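Local coordinates for acetaldehyde dehydrogenase (Acetylating) (Geobacillus thermoglucosidasius, PDB 5J78), which probably interconverts acetaldehyde and acetyl-CoA with NAD(H) as cofactor in an ethanol-forming thermophile, at residues Ala321-Lys326 / Ala332-Ile337; Leu76-Val81 / Gly87-Lys92; Lys48-Met53 / Ile153-Arg158. All coordinates share one frame; numbering follows the deposited sequence. Where two conformers were deposited one is given.

Contact 1 of 3, residues Ala321-Lys326 / Ala332-Ile337; sequences AKIVGK and AEMAGI
The flat group here is the peptide between Lys-322 and Ile-323, and the thioether of Met-334 lies over one of its faces, towards the oxygen edge. Met-334 CE stands 3.2 Å from Lys-322 O, about 50° out of the peptide plane, while Met-334 SD, 3.7 Å from Lys-322 O, sits more squarely above it. On this same side of the peptide Ile-323 CG2 meets Met-334 SD at 4.0 Å, the two side chains crossing at a slant. Met-334 reaches this far because its chain is extended beyond CG (chi2 -177°, chi3 170°). The loop after strand 318-319 is thus packed on helix 328-335, in the excursion between parallel strands 298-300 and 345-349, whose sheet probably belongs to the catalytic domain. Ile-323 to Lys-326 form a type II beta turn, with Gly-325 at positive phi and a bond from Lys-326 N to Ile-323 O (3.2 Å). At the far end helix 328-335 finishes in a Schellman motif at Gly-336, where Ile-337 N reaches back to Ala-332 O (2.9 Å). Ile-312 of helix 303-313 touches both Ile-323 and Met-334. Lys-326 NZ donates to Gly-85 O.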
loop_
_atom_site.group_PDB
_atom_site.type_symbol
_atom_site.label_atom_id
_atom_site.label_comp_id
_atom_site.label_asym_id
_atom_site.label_seq_id
_atom_site.Cartn_x
_atom_site.Cartn_y
_atom_site.Cartn_z
ATOM N N ALA A 321 16.658 -2.068 24.626
ATOM C CA ALA A 321 17.457 -3.190 24.137
ATOM C C ALA A 321 18.810 -3.306 24.845
ATOM O O ALA A 321 19.414 -4.383 24.865
ATOM C CB ALA A 321 17.675 -3.068 22.621
ATOM N N LYS A 322 19.289 -2.210 25.430
ATOM C CA LYS A 322 20.615 -2.224 26.041
ATOM C C LYS A 322 20.663 -3.003 27.348
ATOM O O LYS A 322 21.745 -3.366 27.784
ATOM C CB LYS A 322 21.120 -0.792 26.254
ATOM C CG LYS A 322 21.693 -0.197 24.980
ATOM C CD LYS A 322 21.729 1.318 25.018
ATOM C CE LYS A 322 22.180 1.864 23.669
ATOM N NZ LYS A 322 22.734 3.247 23.765
ATOM N N ILE A 323 19.519 -3.291 27.970
ATOM C CA ILE A 323 19.542 -4.155 29.156
ATOM C C ILE A 323 19.197 -5.606 28.853
ATOM O O ILE A 323 19.349 -6.459 29.716
ATOM C CB ILE A 323 18.581 -3.659 30.286
ATOM C CG1 ILE A 323 17.100 -3.820 29.901
ATOM C CG2 ILE A 323 18.899 -2.221 30.659
ATOM C CD1 ILE A 323 16.170 -3.782 31.099
ATOM N N VAL A 324 18.705 -5.891 27.655
ATOM C CA VAL A 324 18.354 -7.272 27.307
ATOM C C VAL A 324 19.542 -8.202 27.452
ATOM O O VAL A 324 20.586 -7.971 26.857
ATOM C CB VAL A 324 17.832 -7.380 25.854
ATOM C CG1 VAL A 324 17.624 -8.846 25.465
ATOM C CG2 VAL A 324 16.548 -6.579 25.703
ATOM N N GLY A 325 19.378 -9.262 28.237
ATOM C CA GLY A 325 20.406 -10.280 28.352
ATOM C C GLY A 325 21.658 -9.828 29.098
ATOM O O GLY A 325 22.724 -10.428 28.947
ATOM N N LYS A 326 21.531 -8.784 29.910
ATOM C CA LYS A 326 22.678 -8.249 30.657
ATOM C C LYS A 326 22.749 -8.773 32.090
ATOM O O LYS A 326 21.729 -8.937 32.759
ATOM C CB LYS A 326 22.623 -6.718 30.655
ATOM C CG LYS A 326 22.807 -6.114 29.264
ATOM C CD LYS A 326 24.166 -6.512 28.692
ATOM C CE LYS A 326 24.501 -5.778 27.409
ATOM N NZ LYS A 326 25.832 -6.217 26.897
ATOM N N ALA A 332 23.138 -2.656 36.895
ATOM C CA ALA A 332 23.389 -1.765 38.039
ATOM C C ALA A 332 24.227 -0.566 37.606
ATOM O O ALA A 332 23.897 0.578 37.900
ATOM C CB ALA A 332 24.090 -2.517 39.148
ATOM N N GLU A 333 25.302 -0.850 36.880
ATOM C CA GLU A 333 26.183 0.180 36.380
ATOM C C GLU A 333 25.422 1.149 35.493
ATOM O O GLU A 333 25.592 2.370 35.595
ATOM C CB GLU A 333 27.343 -0.448 35.614
ATOM C CG GLU A 333 28.523 0.485 35.413
ATOM C CD GLU A 333 29.661 -0.168 34.644
ATOM O OE1 GLU A 333 29.743 -1.419 34.644
ATOM O OE2 GLU A 333 30.472 0.571 34.039
ATOM N N MET A 334 24.552 0.602 34.649
ATOM C CA MET A 334 23.799 1.403 33.688
ATOM C C MET A 334 22.852 2.331 34.407
ATOM O O MET A 334 22.620 3.458 33.979
ATOM C CB MET A 334 22.986 0.511 32.731
ATOM C CG MET A 334 23.788 -0.181 31.669
ATOM S SD MET A 334 22.736 -1.130 30.543
ATOM C CE MET A 334 23.951 -1.528 29.279
ATOM N N ALA A 335 22.269 1.829 35.486
ATOM C CA ALA A 335 21.313 2.614 36.247
ATOM C C ALA A 335 22.044 3.479 37.270
ATOM O O ALA A 335 21.416 4.280 37.951
ATOM C CB ALA A 335 20.290 1.711 36.939
ATOM N N GLY A 336 23.366 3.316 37.374
ATOM C CA GLY A 336 24.157 4.095 38.316
ATOM C C GLY A 336 23.904 3.784 39.777
ATOM O O GLY A 336 23.867 4.684 40.627
ATOM N N ILE A 337 23.741 2.501 40.076
ATOM C CA ILE A 337 23.629 2.045 41.452
ATOM C C ILE A 337 24.733 1.024 41.603
ATOM O O ILE A 337 25.278 0.570 40.602
ATOM C CB ILE A 337 22.230 1.439 41.765
ATOM C CG1 ILE A 337 22.083 0.031 41.169
ATOM C CG2 ILE A 337 21.108 2.364 41.242
ATOM C CD1 ILE A 337 20.752 -0.645 41.504
#

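Contact 2 of 3, residues Leu76-Val81 / Gly87-Lys92; sequences LAAMAV and GNVEDK. With ACT (acetate ion), chain I.
An antiparallel helical hairpin is sealed here, the last turns of helix 55-84 lying against the first turn of helix 89-107, with Ala-77 opposite Lys-92 and Val-81 opposite Asn-88. Small side chains let the helices come close: Ala-77 CB touches Val-89 O at 3.5 Å and also Lys-92 CB. Val-81 does most on its side. Its CG2, anti to the carbonyl carbon, leans over the start of the second helix and packs 3.5 Å from Asn-88 C, with Val-89 CG2 beside it; its CG1 touches Gly-87 O. The aliphatic part of Lys-92 runs alongside Ala-80, whose CB lies 3.7 Å from Lys-92 CD, and then bends at chi4 (-67°). This bend curls the ammonium back to an acetate, probably from the crystallisation liquor, with Lys-92 NZ 3.1 Å from the acetate O; the acetate methyl rests near Lys-92 CB. NZ also forms a salt bridge with Asp-268, and the acetate is bound by Ser-145 OG and Lys-95 NZ as well. Asn-88 is the N-cap of the second helix: its OD1 accepts from Asp-91 N (2.9 Å, N-H...O 165°), and its ND2 donates to Asp-91 OD2 (3.1 Å), approaching from above the carboxylate plane. Together the two bonds fix the rotation of the Asn-88 amide. Asp-268, far along the chain, accepts from Asn-88 N through OD1 and donates its N to Asp-91 OD2. Leu-76 packs the hairpin against helices 143-156 and 170-186, and Ala-80 meets Pro-143 at the start of the former.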
loop_
_atom_site.group_PDB
_atom_site.type_symbol
_atom_site.label_atom_id
_atom_site.label_comp_id
_atom_site.label_asym_id
_atom_site.label_seq_id
_atom_site.Cartn_x
_atom_site.Cartn_y
_atom_site.Cartn_z
ATOM N N LEU A 76 29.115 -21.920 18.667
ATOM C CA LEU A 76 27.975 -21.085 18.312
ATOM C C LEU A 76 27.570 -20.219 19.494
ATOM O O LEU A 76 27.233 -19.047 19.322
ATOM C CB LEU A 76 26.784 -21.932 17.856
ATOM C CG LEU A 76 27.028 -22.711 16.558
ATOM C CD1 LEU A 76 25.929 -23.738 16.270
ATOM C CD2 LEU A 76 27.127 -21.744 15.392
ATOM N N ALA A 77 27.564 -20.795 20.692
ATOM C CA ALA A 77 27.231 -20.014 21.865
ATOM C C ALA A 77 28.123 -18.760 21.937
ATOM O O ALA A 77 27.626 -17.644 22.131
ATOM C CB ALA A 77 27.368 -20.857 23.138
ATOM N N ALA A 78 29.432 -18.946 21.746
ATOM C CA ALA A 78 30.402 -17.853 21.879
ATOM C C ALA A 78 30.183 -16.776 20.823
ATOM O O ALA A 78 30.191 -15.585 21.129
ATOM C CB ALA A 78 31.838 -18.404 21.791
ATOM N N MET A 79 29.983 -17.191 19.582
ATOM C CA MET A 79 29.663 -16.236 18.524
ATOM C C MET A 79 28.430 -15.395 18.855
ATOM O O MET A 79 28.414 -14.184 18.627
ATOM C CB MET A 79 29.445 -16.959 17.192
ATOM C CG MET A 79 30.706 -17.501 16.562
ATOM S SD MET A 79 30.364 -18.311 14.982
ATOM C CE MET A 79 30.052 -16.861 13.982
ATOM N N ALA A 80 27.413 -16.020 19.439
ATOM C CA ALA A 80 26.155 -15.325 19.683
ATOM C C ALA A 80 26.295 -14.306 20.818
ATOM O O ALA A 80 25.805 -13.171 20.715
ATOM C CB ALA A 80 25.035 -16.339 19.984
ATOM N N VAL A 81 26.984 -14.688 21.893
ATOM C CA VAL A 81 27.214 -13.752 22.992
ATOM C C VAL A 81 28.020 -12.543 22.509
ATOM O O VAL A 81 27.673 -11.400 22.832
ATOM C CB VAL A 81 27.948 -14.398 24.203
ATOM C CG1 VAL A 81 28.222 -13.327 25.278
ATOM C CG2 VAL A 81 27.146 -15.520 24.804
ATOM N N GLY A 87 23.297 -12.326 27.071
ATOM C CA GLY A 87 23.476 -13.610 27.717
ATOM C C GLY A 87 24.920 -13.984 28.040
ATOM O O GLY A 87 25.786 -13.119 28.114
ATOM N N ASN A 88 25.166 -15.283 28.233
ATOM C CA ASN A 88 26.495 -15.810 28.565
ATOM C C ASN A 88 26.718 -17.159 27.905
ATOM O O ASN A 88 25.759 -17.860 27.593
ATOM C CB ASN A 88 26.665 -15.949 30.075
ATOM C CG ASN A 88 25.708 -16.954 30.673
ATOM O OD1 ASN A 88 25.840 -18.157 30.448
ATOM N ND2 ASN A 88 24.731 -16.471 31.428
ATOM N N VAL A 89 27.981 -17.536 27.728
ATOM C CA VAL A 89 28.340 -18.662 26.879
ATOM C C VAL A 89 27.917 -20.033 27.428
ATOM O O VAL A 89 27.552 -20.908 26.671
ATOM C CB VAL A 89 29.847 -18.674 26.612
ATOM C CG1 VAL A 89 30.232 -19.816 25.648
ATOM C CG2 VAL A 89 30.255 -17.355 25.999
ATOM N N GLU A 90 27.979 -20.195 28.742
ATOM C CA GLU A 90 27.555 -21.427 29.402
ATOM C C GLU A 90 26.082 -21.748 29.079
ATOM O O GLU A 90 25.733 -22.848 28.618
ATOM C CB GLU A 90 27.768 -21.278 30.919
ATOM C CG GLU A 90 27.772 -22.571 31.727
ATOM C CD GLU A 90 28.246 -22.362 33.166
ATOM O OE1 GLU A 90 28.909 -21.338 33.453
ATOM O OE2 GLU A 90 27.950 -23.227 34.016
ATOM N N ASP A 91 25.224 -20.768 29.303
ATOM C CA ASP A 91 23.787 -20.957 29.153
ATOM C C ASP A 91 23.446 -21.060 27.657
ATOM O O ASP A 91 22.641 -21.908 27.266
ATOM C CB ASP A 91 23.030 -19.828 29.860
ATOM C CG ASP A 91 23.230 -19.853 31.397
ATOM O OD1 ASP A 91 23.772 -20.860 31.912
ATOM O OD2 ASP A 91 22.835 -18.888 32.095
ATOM N N LYS A 92 24.104 -20.279 26.806
ATOM C CA LYS A 92 23.829 -20.381 25.368
ATOM C C LYS A 92 24.239 -21.755 24.854
ATOM O O LYS A 92 23.583 -22.305 23.946
ATOM C CB LYS A 92 24.517 -19.274 24.577
ATOM C CG LYS A 92 23.794 -17.915 24.691
ATOM C CD LYS A 92 24.059 -17.009 23.494
ATOM C CE LYS A 92 23.515 -15.602 23.654
ATOM N NZ LYS A 92 22.041 -15.517 23.678
HETATM C C ACT I . 21.339 -19.003 21.548
HETATM O O ACT I . 21.013 -18.033 22.258
HETATM O OXT ACT I . 20.530 -19.398 20.723
HETATM C CH3 ACT I . 22.646 -19.708 21.716
#

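Contact 3 of 3, residues Lys48-Met53 / Ile153-Arg158; sequences KILEKM and IAVKAR
A beta-alpha-beta crossover joins the parallel strands 124-138 and 160-165, and its helix, 143-156, ends here in a Schellman motif against the last turn of helix 28-51. Arg-158, at positive phi, closes that motif, its N bonded to Val-155 O (2.8 Å). Leu-50 CD2 packs on the backbone of this turn, 3.6 Å from Arg-158 CA, and also meets Val-155 CG1. Bends at chi2 and chi3 (72°) swing the guanidinium across to the other helix. There Arg-158 NH2 donates, nearly in its own plane, to a lone pair of Glu-51 O in the carbonyl plane (2.9 Å, N-H...O 156°), while Glu-51 CG lies 3.5 Å from Arg-158 NH2. Arg-158 NE gives its hydrogen to a water 2.7 Å away; this water is also within bonding distance of Met-53 O and Leu-50 O. The carboxylate of Glu-51 stands nearly perpendicular to the guanidinium; Gln-47 NE2 donates to its OE1. Arg-158 NH1 bonds Thr-112 O. The arginine thus puts its positive charge among backbone carbonyls at the end of helix 28-51, where the helix dipole would probably favour it, with the Glu-51 carboxylate near enough for a general attraction but not a salt bridge.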
loop_
_atom_site.group_PDB
_atom_site.type_symbol
_atom_site.label_atom_id
_atom_site.label_comp_id
_atom_site.label_asym_id
_atom_site.label_seq_id
_atom_site.Cartn_x
_atom_site.Cartn_y
_atom_site.Cartn_z
ATOM N N LYS A 48 13.221 -31.140 -3.889
ATOM C CA LYS A 48 12.742 -32.182 -4.791
ATOM C C LYS A 48 13.593 -33.440 -4.651
ATOM O O LYS A 48 13.079 -34.557 -4.668
ATOM C CB LYS A 48 12.750 -31.692 -6.240
ATOM C CG LYS A 48 11.373 -31.588 -6.859
ATOM C CD LYS A 48 10.969 -30.157 -7.097
ATOM C CE LYS A 48 9.448 -29.999 -7.055
ATOM N NZ LYS A 48 9.050 -28.575 -6.851
ATOM N N ILE A 49 14.901 -33.250 -4.518
ATOM C CA ILE A 49 15.800 -34.369 -4.322
ATOM C C ILE A 49 15.552 -34.969 -2.952
ATOM O O ILE A 49 15.493 -36.185 -2.791
ATOM C CB ILE A 49 17.274 -33.944 -4.451
ATOM C CG1 ILE A 49 17.543 -33.437 -5.868
ATOM C CG2 ILE A 49 18.215 -35.105 -4.095
ATOM C CD1 ILE A 49 18.898 -32.774 -6.046
ATOM N N LEU A 50 15.406 -34.121 -1.944
ATOM C CA LEU A 50 15.234 -34.643 -0.610
ATOM C C LEU A 50 13.959 -35.491 -0.539
ATOM O O LEU A 50 13.938 -36.552 0.086
ATOM C CB LEU A 50 15.178 -33.516 0.424
ATOM C CG LEU A 50 15.234 -34.015 1.874
ATOM C CD1 LEU A 50 16.627 -34.537 2.227
ATOM C CD2 LEU A 50 14.824 -32.935 2.881
ATOM N N GLU A 51 12.905 -35.015 -1.187
ATOM C CA GLU A 51 11.587 -35.625 -1.063
ATOM C C GLU A 51 11.560 -37.061 -1.596
ATOM O O GLU A 51 10.692 -37.852 -1.220
ATOM C CB GLU A 51 10.528 -34.798 -1.812
ATOM C CG GLU A 51 9.111 -35.374 -1.609
ATOM C CD GLU A 51 7.960 -34.430 -1.982
ATOM O OE1 GLU A 51 8.172 -33.204 -2.138
ATOM O OE2 GLU A 51 6.814 -34.933 -2.110
ATOM N N LYS A 52 12.497 -37.388 -2.480
ATOM C CA LYS A 52 12.581 -38.742 -3.039
ATOM C C LYS A 52 13.224 -39.772 -2.107
ATOM O O LYS A 52 13.143 -40.970 -2.367
ATOM C CB LYS A 52 13.343 -38.693 -4.369
ATOM C CG LYS A 52 12.573 -37.908 -5.443
ATOM C CD LYS A 52 13.281 -37.810 -6.786
ATOM C CE LYS A 52 12.365 -37.098 -7.795
ATOM N NZ LYS A 52 13.055 -36.791 -9.077
ATOM N N MET A 53 13.842 -39.331 -1.014
ATOM C CA MET A 53 14.571 -40.261 -0.140
ATOM C C MET A 53 13.688 -41.113 0.775
ATOM O O MET A 53 12.548 -40.759 1.073
ATOM C CB MET A 53 15.569 -39.489 0.727
ATOM C CG MET A 53 16.596 -38.742 -0.068
ATOM S SD MET A 53 17.793 -37.922 1.015
ATOM C CE MET A 53 18.864 -37.196 -0.203
ATOM N N ILE A 153 13.639 -29.796 12.486
ATOM C CA ILE A 153 12.230 -30.130 12.246
ATOM C C ILE A 153 11.860 -29.924 10.772
ATOM O O ILE A 153 11.023 -30.645 10.238
ATOM C CB ILE A 153 11.251 -29.318 13.146
ATOM C CG1 ILE A 153 11.286 -27.808 12.864
ATOM C CG2 ILE A 153 11.500 -29.602 14.645
ATOM C CD1 ILE A 153 10.136 -27.053 13.574
ATOM N N ALA A 154 12.493 -28.965 10.105
ATOM C CA ALA A 154 12.203 -28.746 8.691
ATOM C C ALA A 154 12.693 -29.901 7.839
ATOM O O ALA A 154 11.986 -30.361 6.939
ATOM C CB ALA A 154 12.824 -27.435 8.197
ATOM N N VAL A 155 13.911 -30.371 8.100
ATOM C CA VAL A 155 14.490 -31.408 7.245
ATOM C C VAL A 155 13.847 -32.771 7.535
ATOM O O VAL A 155 13.606 -33.551 6.626
ATOM C CB VAL A 155 16.023 -31.483 7.416
ATOM C CG1 VAL A 155 16.622 -32.694 6.668
ATOM C CG2 VAL A 155 16.655 -30.200 6.912
ATOM N N LYS A 156 13.550 -33.041 8.799
ATOM C CA LYS A 156 12.888 -34.285 9.174
ATOM C C LYS A 156 11.535 -34.428 8.449
ATOM O O LYS A 156 11.147 -35.541 8.085
ATOM C CB LYS A 156 12.715 -34.337 10.694
ATOM C CG LYS A 156 11.862 -35.483 11.240
ATOM C CD LYS A 156 12.519 -36.839 11.107
ATOM C CE LYS A 156 11.480 -37.944 11.324
ATOM N NZ LYS A 156 12.064 -39.294 11.599
ATOM N N ALA A 157 10.840 -33.313 8.213
ATOM C CA ALA A 157 9.565 -33.346 7.476
ATOM C C ALA A 157 9.755 -33.240 5.962
ATOM O O ALA A 157 8.774 -33.167 5.193
ATOM C CB ALA A 157 8.645 -32.240 7.976
ATOM N N ARG A 158 11.024 -33.212 5.556
ATOM C CA ARG A 158 11.468 -33.311 4.157
ATOM C C ARG A 158 11.331 -32.007 3.379
ATOM O O ARG A 158 11.094 -32.007 2.173
ATOM C CB ARG A 158 10.729 -34.441 3.432
ATOM C CG ARG A 158 10.896 -35.808 4.113
ATOM C CD ARG A 158 9.683 -36.696 3.930
ATOM N NE ARG A 158 9.593 -37.181 2.564
ATOM C CZ ARG A 158 8.460 -37.462 1.930
ATOM N NH1 ARG A 158 7.288 -37.325 2.522
ATOM N NH2 ARG A 158 8.502 -37.903 0.692
HETATM O O HOH W 1 11.977 -38.229 1.855
#

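How the contacts relate
Along the chain contact 2 is nested within the loop that contact 3 closes, and contact 1 follows both. Contacts 2 and 3 have centres 30 Å apart; helix 55-84 of contact 2 follows helix 28-51 of contact 3, and helix 143-156 of contact 3 also flanks the hairpin of contact 2. Contact 1 belongs to the part built on the parallel seven-stranded sheet, probably the catalytic domain. Its centre is 18 Å from that of contact 2, yet they touch: Gly-325 O lies 2.7 Å from Gly-87 N, a probable hydrogen bond joining it to the helices beside the mixed sheet, probably the cofactor-binding domain. Contacts 1 and 3, 44 Å apart between centres, lie on opposite sides of the chain's centre.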